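Local coordinates for methanol--corrinoid protein co-methyltransferase (Methanosarcina barkeri, PDB 2I2X) that catalyses transfer of the methyl group of methanol to the cob(I)amide of its partner corrinoid protein MtaC, using zinc, in methanol-fed methanogenesis, at residues 18-22 against 34-39; 72-78 against 330-335; 151-155 against 209-213; 170-174 against 450-454; 397-401 against 428-432. All coordinates share one frame; numbering follows the deposited sequence.

In the fold
Contacts 1, 2 and 3 belong to the TIM barrel and its N-terminal lead-in; contact 5 joins two C-terminal helices, and contact 4 ties the chain after helix 436-450 back to helix 169-176. Segment 34-39 of contact 1 runs into strand 40-43; contact 2, about 18 Å away between centres, packs helix 55-76 on helix 325-345. Contact 3, about 24 Å from contact 1 between centres, joins the ends of two barrel helices. Contact 5, nested in the loop closed by contact 4, lies about 22 Å from it between centres. Arg72 of contact 2 and Glu170 of contact 4 each have side chains about 9 Å from a bound corrinoid, and helix 169-176 carries Asp173 of the corrinoid pocket.

Contact 1: 18-22 against 34-39; sequences TFGVS and IGAGYT
Val21 and Ala36 form an antiparallel, non-hydrogen-bonded pair, their CA atoms 5.3 Å apart, with the backbone bonds falling on the residues beside them. This short bridge ties the N-terminal lead-in to the chain that runs into strand 40-43 of the TIM barrel. Ser22 N gives a nearly straight bond to Gly35 O (2.9 Å, 171° at the hydrogen), and Gly37 N reaches Gly20 O at 2.7 Å; Val21 CA also comes within 3.4 Å of Gly35 O as a CA-H...O contact. Glycines make the close approach possible. Gly20, Gly35 and Gly37 all have positive phi, and a beta carbon modelled on Gly35 would fall only 1.9 Å from Ser22 OG. Side chains add less. Thr39 keeps CG2 beside its own backbone N, with OG1 at chi1 58°, and that methyl leans on the Gly20 peptide, 3.6 Å from Gly20 N. It also brushes Phe19 CB, while the Phe19 ring packs on Leu352 and Met356 of helix 349-361. Thr39 N is bound to Asn341 of helix 325-345. Next to the Ser22 N bond, Ser22 OG rests against Gly35, 3.3 Å from Gly35 CA.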
# COMPACT_ATOMS: atom_id res chain seq x y z
N THR A 18 17.11 3.72 -21.52
CA THR A 18 16.05 2.79 -21.24
C THR A 18 16.12 2.39 -19.77
O THR A 18 17.08 2.74 -19.05
CB THR A 18 16.10 1.57 -22.21
OG1 THR A 18 14.80 0.99 -22.29
CG2 THR A 18 17.10 0.50 -21.76
N PHE A 19 15.10 1.65 -19.32
CA PHE A 19 15.09 1.17 -17.95
C PHE A 19 15.87 -0.16 -17.78
O PHE A 19 16.02 -0.92 -18.75
CB PHE A 19 13.67 1.10 -17.41
CG PHE A 19 12.69 0.34 -18.31
CD1 PHE A 19 11.58 0.99 -18.84
CD2 PHE A 19 12.84 -1.02 -18.54
CE1 PHE A 19 10.63 0.28 -19.63
CE2 PHE A 19 11.93 -1.72 -19.32
CZ PHE A 19 10.81 -1.07 -19.87
N GLY A 20 16.40 -0.41 -16.59
CA GLY A 20 17.15 -1.63 -16.29
C GLY A 20 18.50 -1.78 -16.97
O GLY A 20 19.25 -2.77 -16.74
N VAL A 21 18.82 -0.83 -17.84
CA VAL A 21 20.18 -0.79 -18.33
C VAL A 21 20.86 0.55 -18.19
O VAL A 21 20.31 1.62 -18.45
CB VAL A 21 20.39 -1.52 -19.77
CG1 VAL A 21 19.11 -2.02 -20.37
CG2 VAL A 21 21.22 -0.69 -20.73
N SER A 22 22.09 0.48 -17.74
CA SER A 22 22.91 1.65 -17.81
C SER A 22 24.25 1.30 -18.43
O SER A 22 24.66 0.13 -18.44
CB SER A 22 23.02 2.33 -16.46
OG SER A 22 23.21 1.37 -15.45
N ILE A 34 23.31 -4.19 -11.12
CA ILE A 34 22.43 -3.04 -11.25
C ILE A 34 22.74 -2.29 -12.53
O ILE A 34 23.90 -1.94 -12.76
CB ILE A 34 22.55 -2.11 -10.03
CG1 ILE A 34 22.47 -2.93 -8.75
CG2 ILE A 34 21.48 -1.02 -10.08
CD1 ILE A 34 22.86 -2.20 -7.52
N GLY A 35 21.71 -2.08 -13.35
CA GLY A 35 21.85 -1.49 -14.67
C GLY A 35 22.39 -2.50 -15.66
O GLY A 35 22.88 -2.14 -16.73
N ALA A 36 22.25 -3.78 -15.31
CA ALA A 36 22.78 -4.89 -16.11
C ALA A 36 21.77 -5.63 -17.02
O ALA A 36 22.01 -6.77 -17.42
CB ALA A 36 23.46 -5.92 -15.15
N GLY A 37 20.65 -5.01 -17.37
CA GLY A 37 19.69 -5.75 -18.18
C GLY A 37 18.48 -6.23 -17.37
O GLY A 37 17.77 -7.09 -17.82
N TYR A 38 18.27 -5.70 -16.15
CA TYR A 38 17.03 -5.95 -15.40
C TYR A 38 16.78 -4.92 -14.29
O TYR A 38 17.72 -4.54 -13.58
CB TYR A 38 16.98 -7.37 -14.82
CG TYR A 38 18.08 -7.75 -13.85
CD1 TYR A 38 19.26 -8.35 -14.29
CD2 TYR A 38 17.92 -7.51 -12.49
CE1 TYR A 38 20.26 -8.72 -13.38
CE2 TYR A 38 18.92 -7.87 -11.57
CZ TYR A 38 20.08 -8.48 -12.01
OH TYR A 38 21.03 -8.87 -11.07
N THR A 39 15.53 -4.49 -14.15
CA THR A 39 15.15 -3.60 -13.06
C THR A 39 15.05 -4.38 -11.75
O THR A 39 14.77 -5.58 -11.77
CB THR A 39 13.81 -2.90 -13.35
OG1 THR A 39 12.79 -3.89 -13.55
CG2 THR A 39 13.92 -1.99 -14.59

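Contact 2: 72-78 against 330-335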
# COMPACT_ATOMS: atom_id res chain seq x y z
N ARG A 72 8.49 -13.05 1.49
CA ARG A 72 7.56 -12.75 0.43
C ARG A 72 8.15 -12.93 -0.95
O ARG A 72 7.50 -13.48 -1.84
CB ARG A 72 7.00 -11.33 0.54
CG ARG A 72 5.85 -11.16 -0.46
CD ARG A 72 4.59 -11.99 0.01
NE ARG A 72 3.50 -11.06 -0.12
CZ ARG A 72 2.66 -10.71 0.83
NH1 ARG A 72 2.64 -11.30 2.00
NH2 ARG A 72 1.77 -9.78 0.55
N MET A 73 9.38 -12.45 -1.15
CA MET A 73 10.00 -12.50 -2.46
C MET A 73 10.08 -13.94 -2.95
O MET A 73 9.79 -14.20 -4.11
CB MET A 73 11.39 -11.86 -2.45
CG MET A 73 11.42 -10.33 -2.23
SD MET A 73 10.28 -9.41 -3.29
CE MET A 73 11.36 -9.17 -4.61
N VAL A 74 10.43 -14.88 -2.07
CA VAL A 74 10.62 -16.25 -2.51
C VAL A 74 9.26 -16.95 -2.69
O VAL A 74 9.12 -17.82 -3.54
CB VAL A 74 11.64 -17.08 -1.62
CG1 VAL A 74 13.04 -16.37 -1.57
CG2 VAL A 74 11.10 -17.31 -0.23
N GLN A 75 8.26 -16.52 -1.92
CA GLN A 75 6.92 -17.06 -2.04
C GLN A 75 6.26 -16.67 -3.36
O GLN A 75 5.38 -17.37 -3.83
CB GLN A 75 6.03 -16.64 -0.87
CG GLN A 75 6.37 -17.32 0.45
CD GLN A 75 5.94 -18.80 0.55
OE1 GLN A 75 5.51 -19.42 -0.41
NE2 GLN A 75 6.09 -19.36 1.75
N VAL A 76 6.68 -15.57 -3.97
CA VAL A 76 6.00 -15.13 -5.18
C VAL A 76 6.90 -15.35 -6.41
O VAL A 76 6.50 -15.10 -7.56
CB VAL A 76 5.44 -13.68 -5.05
CG1 VAL A 76 4.62 -13.28 -6.29
CG2 VAL A 76 4.60 -13.55 -3.80
N GLY A 77 8.10 -15.86 -6.16
CA GLY A 77 9.01 -16.23 -7.25
C GLY A 77 9.89 -15.11 -7.77
O GLY A 77 10.46 -15.22 -8.85
N PHE A 78 10.01 -14.03 -7.03
CA PHE A 78 10.80 -12.89 -7.52
C PHE A 78 12.30 -13.19 -7.45
O PHE A 78 12.77 -13.71 -6.44
CB PHE A 78 10.42 -11.61 -6.77
CG PHE A 78 8.99 -11.19 -7.01
CD1 PHE A 78 8.51 -11.04 -8.32
CD2 PHE A 78 8.11 -10.96 -5.94
CE1 PHE A 78 7.21 -10.65 -8.55
CE2 PHE A 78 6.80 -10.56 -6.16
CZ PHE A 78 6.35 -10.39 -7.47
N SER A 330 6.55 -4.50 -1.25
CA SER A 330 7.60 -5.19 -2.02
C SER A 330 7.02 -6.00 -3.16
O SER A 330 7.59 -6.03 -4.25
CB SER A 330 8.55 -6.04 -1.14
OG SER A 330 7.85 -6.94 -0.29
N GLU A 331 5.88 -6.64 -2.92
CA GLU A 331 5.21 -7.42 -3.97
C GLU A 331 4.80 -6.54 -5.17
O GLU A 331 5.08 -6.90 -6.32
CB GLU A 331 4.04 -8.27 -3.41
CG GLU A 331 3.14 -8.96 -4.50
CD GLU A 331 2.30 -10.14 -4.00
OE1 GLU A 331 2.67 -10.76 -2.97
OE2 GLU A 331 1.27 -10.46 -4.64
N THR A 332 4.19 -5.38 -4.92
CA THR A 332 3.86 -4.43 -5.99
C THR A 332 5.14 -3.95 -6.74
O THR A 332 5.20 -3.96 -7.98
CB THR A 332 3.05 -3.24 -5.44
OG1 THR A 332 2.00 -3.72 -4.56
CG2 THR A 332 2.43 -2.47 -6.54
N LEU A 333 6.17 -3.55 -6.00
CA LEU A 333 7.41 -3.14 -6.63
C LEU A 333 7.97 -4.25 -7.51
O LEU A 333 8.29 -4.03 -8.69
CB LEU A 333 8.49 -2.76 -5.59
CG LEU A 333 8.22 -1.56 -4.69
CD1 LEU A 333 9.16 -1.55 -3.58
CD2 LEU A 333 8.26 -0.23 -5.47
N ALA A 334 8.05 -5.45 -6.95
CA ALA A 334 8.64 -6.55 -7.71
C ALA A 334 7.83 -6.87 -8.97
O ALA A 334 8.38 -7.25 -10.00
CB ALA A 334 8.80 -7.78 -6.85
N TYR A 335 6.51 -6.70 -8.89
CA TYR A 335 5.70 -6.95 -10.05
C TYR A 335 5.90 -5.84 -11.10
O TYR A 335 5.95 -6.12 -12.30
CB TYR A 335 4.23 -7.07 -9.65
CG TYR A 335 3.74 -8.48 -9.39
CD1 TYR A 335 3.83 -9.47 -10.38
CD2 TYR A 335 3.14 -8.82 -8.18
CE1 TYR A 335 3.37 -10.76 -10.16
CE2 TYR A 335 2.68 -10.12 -7.95
CZ TYR A 335 2.80 -11.09 -8.94
OH TYR A 335 2.29 -12.38 -8.73
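Arg72 and Glu331 both have CG trans to the backbone N (chi1 -170° and 171°), which sends the two chains into the space between their helices; Glu331 stays extended, while Arg72 bends twice further out and presents NE. The salt bridge runs from Arg72 NE to Glu331 OE1, 3.0 Å, meeting the oxygen nearly along its C-O bond, although that oxygen lies somewhat out of the guanidinium plane. Beside it, Val76 CG2 packs on the same OE1. Helices 55-76 and 325-345 are neighbours on the outside of the TIM barrel, and Met73 and Ala334 both reach Pro41 of strand 40-43. Gly77, with positive phi, is the first residue to leave helical geometry, and Phe78 then turns back onto helix 325-345: Ala334 CB stands over the centre of its ring, 3.2 Å from the centroid, in a CH-pi contact. The edge of this ring, led by CZ, points at the face of Tyr335 in a T-shaped stack (centroids 4.9 Å apart, planes at 89°). Val76 CG1 lies 3.5 Å from Tyr335 OH, whose polar partner is Asp297 O of the second subunit. Without the phenol ring of Tyr335, as with an alanine here, the Phe78 edge would probably lose the face it points at and that carbonyl its hydroxyl partner. Buried Glu331 OE1 also bonds to Ser296 of the second subunit, so two polar partners probably help it keep its charge.

Contact 3: 151-155 against 209-213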
# COMPACT_ATOMS: atom_id res chain seq x y z
N GLU A 151 31.49 4.07 7.63
CA GLU A 151 32.42 2.96 7.55
C GLU A 151 32.06 1.74 8.42
O GLU A 151 32.36 0.60 8.06
CB GLU A 151 33.87 3.42 7.66
CG GLU A 151 34.61 3.05 8.88
CD GLU A 151 36.05 3.59 8.79
OE1 GLU A 151 36.92 2.91 8.17
OE2 GLU A 151 36.29 4.70 9.32
N GLN A 152 31.39 1.99 9.54
CA GLN A 152 30.96 0.91 10.41
C GLN A 152 29.89 0.07 9.74
O GLN A 152 29.95 -1.16 9.81
CB GLN A 152 30.48 1.45 11.75
CG GLN A 152 31.59 1.96 12.65
CD GLN A 152 32.47 0.84 13.10
OE1 GLN A 152 31.99 -0.18 13.62
NE2 GLN A 152 33.79 1.00 12.89
N CYS A 153 28.92 0.73 9.08
CA CYS A 153 27.87 0.02 8.35
C CYS A 153 28.45 -0.73 7.19
O CYS A 153 28.01 -1.84 6.85
CB CYS A 153 26.82 0.99 7.84
SG CYS A 153 25.84 1.67 9.17
N ALA A 154 29.48 -0.13 6.58
CA ALA A 154 30.12 -0.74 5.41
C ALA A 154 30.93 -1.95 5.82
O ALA A 154 31.18 -2.82 5.02
CB ALA A 154 30.98 0.26 4.72
N GLU A 155 31.35 -1.99 7.07
CA GLU A 155 32.17 -3.09 7.55
C GLU A 155 31.32 -4.22 8.07
O GLU A 155 31.84 -5.29 8.35
CB GLU A 155 33.15 -2.61 8.62
CG GLU A 155 34.48 -2.19 8.02
CD GLU A 155 35.38 -1.36 8.95
OE1 GLU A 155 35.15 -1.27 10.19
OE2 GLU A 155 36.35 -0.79 8.42
N LYS A 209 37.90 1.56 0.57
CA LYS A 209 38.65 0.90 1.65
C LYS A 209 37.95 -0.35 2.16
O LYS A 209 38.59 -1.35 2.47
CB LYS A 209 38.90 1.88 2.80
CG LYS A 209 39.78 1.34 3.94
CD LYS A 209 39.54 2.14 5.24
CE LYS A 209 40.30 1.56 6.45
NZ LYS A 209 40.12 2.41 7.70
N THR A 210 36.62 -0.31 2.20
CA THR A 210 35.82 -1.42 2.72
C THR A 210 35.27 -2.35 1.63
O THR A 210 34.60 -3.32 1.94
CB THR A 210 34.62 -0.87 3.49
OG1 THR A 210 33.85 -0.02 2.62
CG2 THR A 210 35.09 -0.07 4.73
N GLY A 211 35.54 -2.05 0.36
CA GLY A 211 35.06 -2.89 -0.74
C GLY A 211 33.56 -2.80 -0.95
O GLY A 211 32.95 -3.73 -1.45
N THR A 212 32.94 -1.68 -0.54
CA THR A 212 31.52 -1.49 -0.76
C THR A 212 31.23 -0.47 -1.87
O THR A 212 32.12 -0.07 -2.62
CB THR A 212 30.81 -1.10 0.53
OG1 THR A 212 31.31 0.17 0.99
CG2 THR A 212 31.01 -2.21 1.59
N ILE A 213 29.98 -0.05 -1.99
CA ILE A 213 29.66 0.85 -3.08
C ILE A 213 29.26 2.23 -2.66
O ILE A 213 28.38 2.41 -1.85
CB ILE A 213 28.74 0.19 -4.13
CG1 ILE A 213 29.67 -0.53 -5.13
CG2 ILE A 213 27.87 1.24 -4.84
CD1 ILE A 213 29.29 -1.91 -5.41
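Thr210 OG1, which touches Ala154 CB at 3.6 Å, is a shared polar atom: Thr212 OG1 donates to it at 3.0 Å, and it is bonded in turn to the backbone oxygen of Ile206, with a weaker bond to that of Ala207. Its position, between backbone N and carbonyl carbon (chi1 58°), turns the hydroxyl back onto its own last helical turn and leaves CG2 to face the other helix. There the methyl crosses Glu155 at about a right angle, 4.0 Å from Glu155 CG. Gly211, with positive phi and two bonds back into the last turn, forms a Schellman motif at the C-terminal end of helix 181-210. The contact joins the C-terminal ends of helices 143-155 and 181-210, which lead into the neighbouring parallel strands 160-163 and 213-216; helix 181-210 belongs to the crossover between them, a beta-alpha-beta step of the TIM barrel. The chain past Gly211 brings Thr212 against Ala154 as well: its CG2 comes to 3.5 Å from Ala154 O, and its OG1 to 3.7 Å from Ala154 CB. Both threonine side chains thus meet one alanine, which also packs on Leu161 of strand 160-163. At the exposed side, Lys209, extended through all its torsions, reaches obliquely across to Glu151 and forms a rather long salt bridge from NZ to OE1, 3.3 Å, using the syn lone pair of the carboxylate. Glu155 OE2 stays 5.0 Å from Lys209 NZ.

Contact 4: 170-174 against 450-454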
# COMPACT_ATOMS: atom_id res chain seq x y z
N GLU A 170 19.38 25.52 4.77
CA GLU A 170 18.95 26.70 5.53
C GLU A 170 18.58 27.88 4.62
O GLU A 170 17.58 28.56 4.85
CB GLU A 170 20.00 27.09 6.60
CG GLU A 170 21.27 27.87 6.13
CD GLU A 170 22.19 27.10 5.15
OE1 GLU A 170 21.75 26.78 4.01
OE2 GLU A 170 23.37 26.85 5.49
N VAL A 171 19.37 28.11 3.57
CA VAL A 171 19.05 29.19 2.65
C VAL A 171 17.90 28.82 1.71
O VAL A 171 17.09 29.68 1.35
CB VAL A 171 20.29 29.70 1.86
CG1 VAL A 171 19.89 30.83 0.92
CG2 VAL A 171 21.35 30.17 2.83
N PHE A 172 17.83 27.54 1.32
CA PHE A 172 16.70 27.03 0.55
C PHE A 172 15.36 27.24 1.27
O PHE A 172 14.39 27.71 0.66
CB PHE A 172 16.86 25.53 0.17
CG PHE A 172 15.56 24.91 -0.30
CD1 PHE A 172 15.21 24.96 -1.65
CD2 PHE A 172 14.66 24.36 0.61
CE1 PHE A 172 14.03 24.46 -2.09
CE2 PHE A 172 13.45 23.85 0.18
CZ PHE A 172 13.13 23.90 -1.18
N ASP A 173 15.31 26.87 2.55
CA ASP A 173 14.06 26.96 3.32
C ASP A 173 13.52 28.38 3.39
O ASP A 173 12.30 28.59 3.32
CB ASP A 173 14.26 26.46 4.74
CG ASP A 173 14.29 24.95 4.82
OD1 ASP A 173 13.77 24.24 3.92
OD2 ASP A 173 14.84 24.46 5.83
N TYR A 174 14.44 29.34 3.56
CA TYR A 174 14.15 30.76 3.47
C TYR A 174 13.70 31.15 2.05
O TYR A 174 12.62 31.71 1.89
CB TYR A 174 15.36 31.60 3.94
CG TYR A 174 15.21 33.09 3.74
CD1 TYR A 174 15.74 33.71 2.61
CD2 TYR A 174 14.52 33.89 4.68
CE1 TYR A 174 15.60 35.08 2.40
CE2 TYR A 174 14.38 35.28 4.50
CZ TYR A 174 14.93 35.87 3.35
OH TYR A 174 14.83 37.24 3.11
N GLU A 450 20.07 38.46 5.51
CA GLU A 450 18.66 38.01 5.54
C GLU A 450 18.36 36.74 6.32
O GLU A 450 17.23 36.56 6.76
CB GLU A 450 18.08 37.90 4.13
CG GLU A 450 18.12 39.24 3.39
CD GLU A 450 17.31 39.23 2.11
OE1 GLU A 450 16.57 38.23 1.84
OE2 GLU A 450 17.41 40.23 1.37
N VAL A 451 19.34 35.87 6.52
CA VAL A 451 19.09 34.57 7.12
C VAL A 451 20.01 34.34 8.29
O VAL A 451 21.14 33.91 8.11
CB VAL A 451 19.36 33.44 6.10
CG1 VAL A 451 18.92 32.07 6.68
CG2 VAL A 451 18.69 33.74 4.78
N LYS A 452 19.53 34.60 9.50
CA LYS A 452 20.43 34.58 10.67
C LYS A 452 21.09 33.25 10.98
O LYS A 452 22.18 33.24 11.53
CB LYS A 452 19.78 35.19 11.92
CG LYS A 452 19.71 36.74 11.86
CD LYS A 452 21.13 37.37 11.90
CE LYS A 452 21.12 38.89 11.69
NZ LYS A 452 21.55 39.23 10.30
N VAL A 453 20.43 32.14 10.63
CA VAL A 453 20.97 30.80 10.88
C VAL A 453 22.06 30.39 9.90
O VAL A 453 22.68 29.35 10.10
CB VAL A 453 19.86 29.67 10.93
CG1 VAL A 453 18.93 29.81 12.17
CG2 VAL A 453 19.03 29.64 9.65
N PHE A 454 22.28 31.19 8.84
CA PHE A 454 23.27 30.90 7.79
C PHE A 454 24.69 31.09 8.31
O PHE A 454 25.05 32.18 8.75
CB PHE A 454 22.98 31.79 6.55
CG PHE A 454 24.03 31.70 5.41
CD1 PHE A 454 24.50 30.47 4.96
CD2 PHE A 454 24.47 32.84 4.77
CE1 PHE A 454 25.43 30.40 3.93
CE2 PHE A 454 25.41 32.77 3.74
CZ PHE A 454 25.89 31.55 3.31
O HOH W 1 24.49 27.40 7.85
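Glu170 and Phe454 bring the backbones together, CA atoms 6.4 Å apart: 170-174 is helical, whereas 450-454 leaves helix 436-450 at Val451 and folds into a type I beta turn. Val451, Val453 and Phe454 of the turn meet the helix. Val451 CG2 sits over the Tyr174 face, 3.9 Å from the centroid, while Val171 CG2 lies likewise over the Phe454 ring at 4.2 Å. Tyr174 OH donates to Glu450 OE1 at the ring edge; the modelled 2.4 Å is doubtfully short. Glu450 OE2 pairs with Lys446. Glu170 has CG between backbone N and carbonyl carbon (chi1 79°) and bends again at chi2, which brings OE1 back to Val171 N, 2.8 Å away. Its OE2 lies at the edge of the Phe454 ring, 3.8 Å from Phe454 CD1, planes 88° apart; it also accepts a bond from a water and pairs with Tyr459 OH. Losing this carboxylate to an alanine would probably leave the Tyr459 hydroxyl without its partner and the water without its main anchor. Phe454 also touches Tyr186 and Leu191 of helix 181-210 and Leu444 and Tyr447 of helix 436-450, while Asp173 OD2 makes a weak hydrogen bond to the bound corrinoid.

Contact 5: 397-401 against 428-432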
# COMPACT_ATOMS: atom_id res chain seq x y z
N ALA A 397 18.55 25.71 -15.03
CA ALA A 397 17.39 26.48 -14.64
C ALA A 397 16.77 27.22 -15.82
O ALA A 397 15.54 27.25 -15.96
CB ALA A 397 17.80 27.48 -13.54
N ILE A 398 17.61 27.80 -16.68
CA ILE A 398 17.10 28.58 -17.83
C ILE A 398 16.60 27.65 -18.93
O ILE A 398 15.61 27.95 -19.60
CB ILE A 398 18.16 29.59 -18.38
CG1 ILE A 398 18.33 30.76 -17.39
CG2 ILE A 398 17.74 30.13 -19.77
CD1 ILE A 398 19.60 31.62 -17.64
N GLU A 399 17.32 26.54 -19.13
CA GLU A 399 16.92 25.53 -20.08
C GLU A 399 15.57 24.93 -19.67
O GLU A 399 14.72 24.64 -20.52
CB GLU A 399 17.97 24.42 -20.16
CG GLU A 399 17.80 23.51 -21.36
CD GLU A 399 18.23 24.15 -22.67
OE1 GLU A 399 19.08 25.09 -22.66
OE2 GLU A 399 17.73 23.69 -23.72
N CYS A 400 15.40 24.76 -18.37
CA CYS A 400 14.14 24.27 -17.84
C CYS A 400 13.00 25.21 -18.24
O CYS A 400 11.97 24.75 -18.76
CB CYS A 400 14.23 24.11 -16.30
SG CYS A 400 12.64 23.75 -15.47
N CYS A 401 13.18 26.50 -17.98
CA CYS A 401 12.22 27.55 -18.39
C CYS A 401 11.89 27.48 -19.88
O CYS A 401 10.69 27.54 -20.26
CB CYS A 401 12.71 28.96 -18.04
SG CYS A 401 12.85 29.29 -16.26
N ALA A 428 14.29 36.73 -13.80
CA ALA A 428 15.22 36.81 -12.66
C ALA A 428 16.49 36.02 -12.89
O ALA A 428 17.56 36.46 -12.50
CB ALA A 428 14.56 36.37 -11.36
N LEU A 429 16.38 34.85 -13.52
CA LEU A 429 17.57 34.05 -13.83
C LEU A 429 18.39 34.69 -14.93
O LEU A 429 19.62 34.59 -14.94
CB LEU A 429 17.21 32.63 -14.24
CG LEU A 429 16.59 31.69 -13.20
CD1 LEU A 429 15.74 30.64 -13.91
CD2 LEU A 429 17.68 31.06 -12.34
N GLU A 430 17.70 35.36 -15.86
CA GLU A 430 18.38 35.93 -17.00
C GLU A 430 19.09 37.24 -16.63
O GLU A 430 20.00 37.66 -17.32
CB GLU A 430 17.44 36.07 -18.20
CG GLU A 430 17.10 34.70 -18.81
CD GLU A 430 16.32 34.75 -20.11
OE1 GLU A 430 16.66 33.98 -21.03
OE2 GLU A 430 15.34 35.52 -20.22
N ALA A 431 18.70 37.86 -15.51
CA ALA A 431 19.32 39.13 -15.08
C ALA A 431 20.61 38.89 -14.29
O ALA A 431 21.33 39.84 -14.04
CB ALA A 431 18.33 39.97 -14.24
N LEU A 432 20.88 37.64 -13.92
CA LEU A 432 22.06 37.31 -13.14
C LEU A 432 23.33 37.42 -13.97
O LEU A 432 23.27 37.30 -15.19
CB LEU A 432 21.94 35.91 -12.52
CG LEU A 432 20.84 35.75 -11.47
CD1 LEU A 432 20.54 34.25 -11.14
CD2 LEU A 432 21.10 36.61 -10.21
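Leu429 carries the tight part of this contact, its two methyls both resting on Ala397 CB, from which CD1 and CD2 each stand 3.8 Å away. With CG trans to its carbonyl carbon (chi1 -67°) and chi2 153°, the fork is directed at helix 389-409, where CD1 also meets Cys401 SG at 4.0 Å, one turn along from Ala397. Behind the fork, Ile398 CG1 lies 3.8 Å from Leu429 CB, and the isoleucine and leucine chains slide past each other in opposite directions. The contact is wholly apolar at this side. Ala397, Cys401 and Leu429 are buried, with Ile249 and Ile245 of helix 240-259 backing the first two and Ile181 of helix 181-210 touching the leucine. Helices 389-409 and 416-430 follow one another in the chain, belong to the helix bundle that accompanies the TIM barrel, and meet here near the end of the second, where Ile398 and Leu429 bring their CA atoms to 6.8 Å. Toward solvent the fit relaxes. Ile398 CD1 lies by Leu429 O and the aliphatic stem of Glu430, 4.1 Å from Glu430 CG, the isoleucine and glutamate side chains meeting obliquely. Ile398 CG2 comes no nearer than 4.2 Å to Glu430 OE1. Glu430 itself is exposed, extended beyond CG, and its carboxylate has a long, weak ion pair with Lys426, one turn back on its own helix.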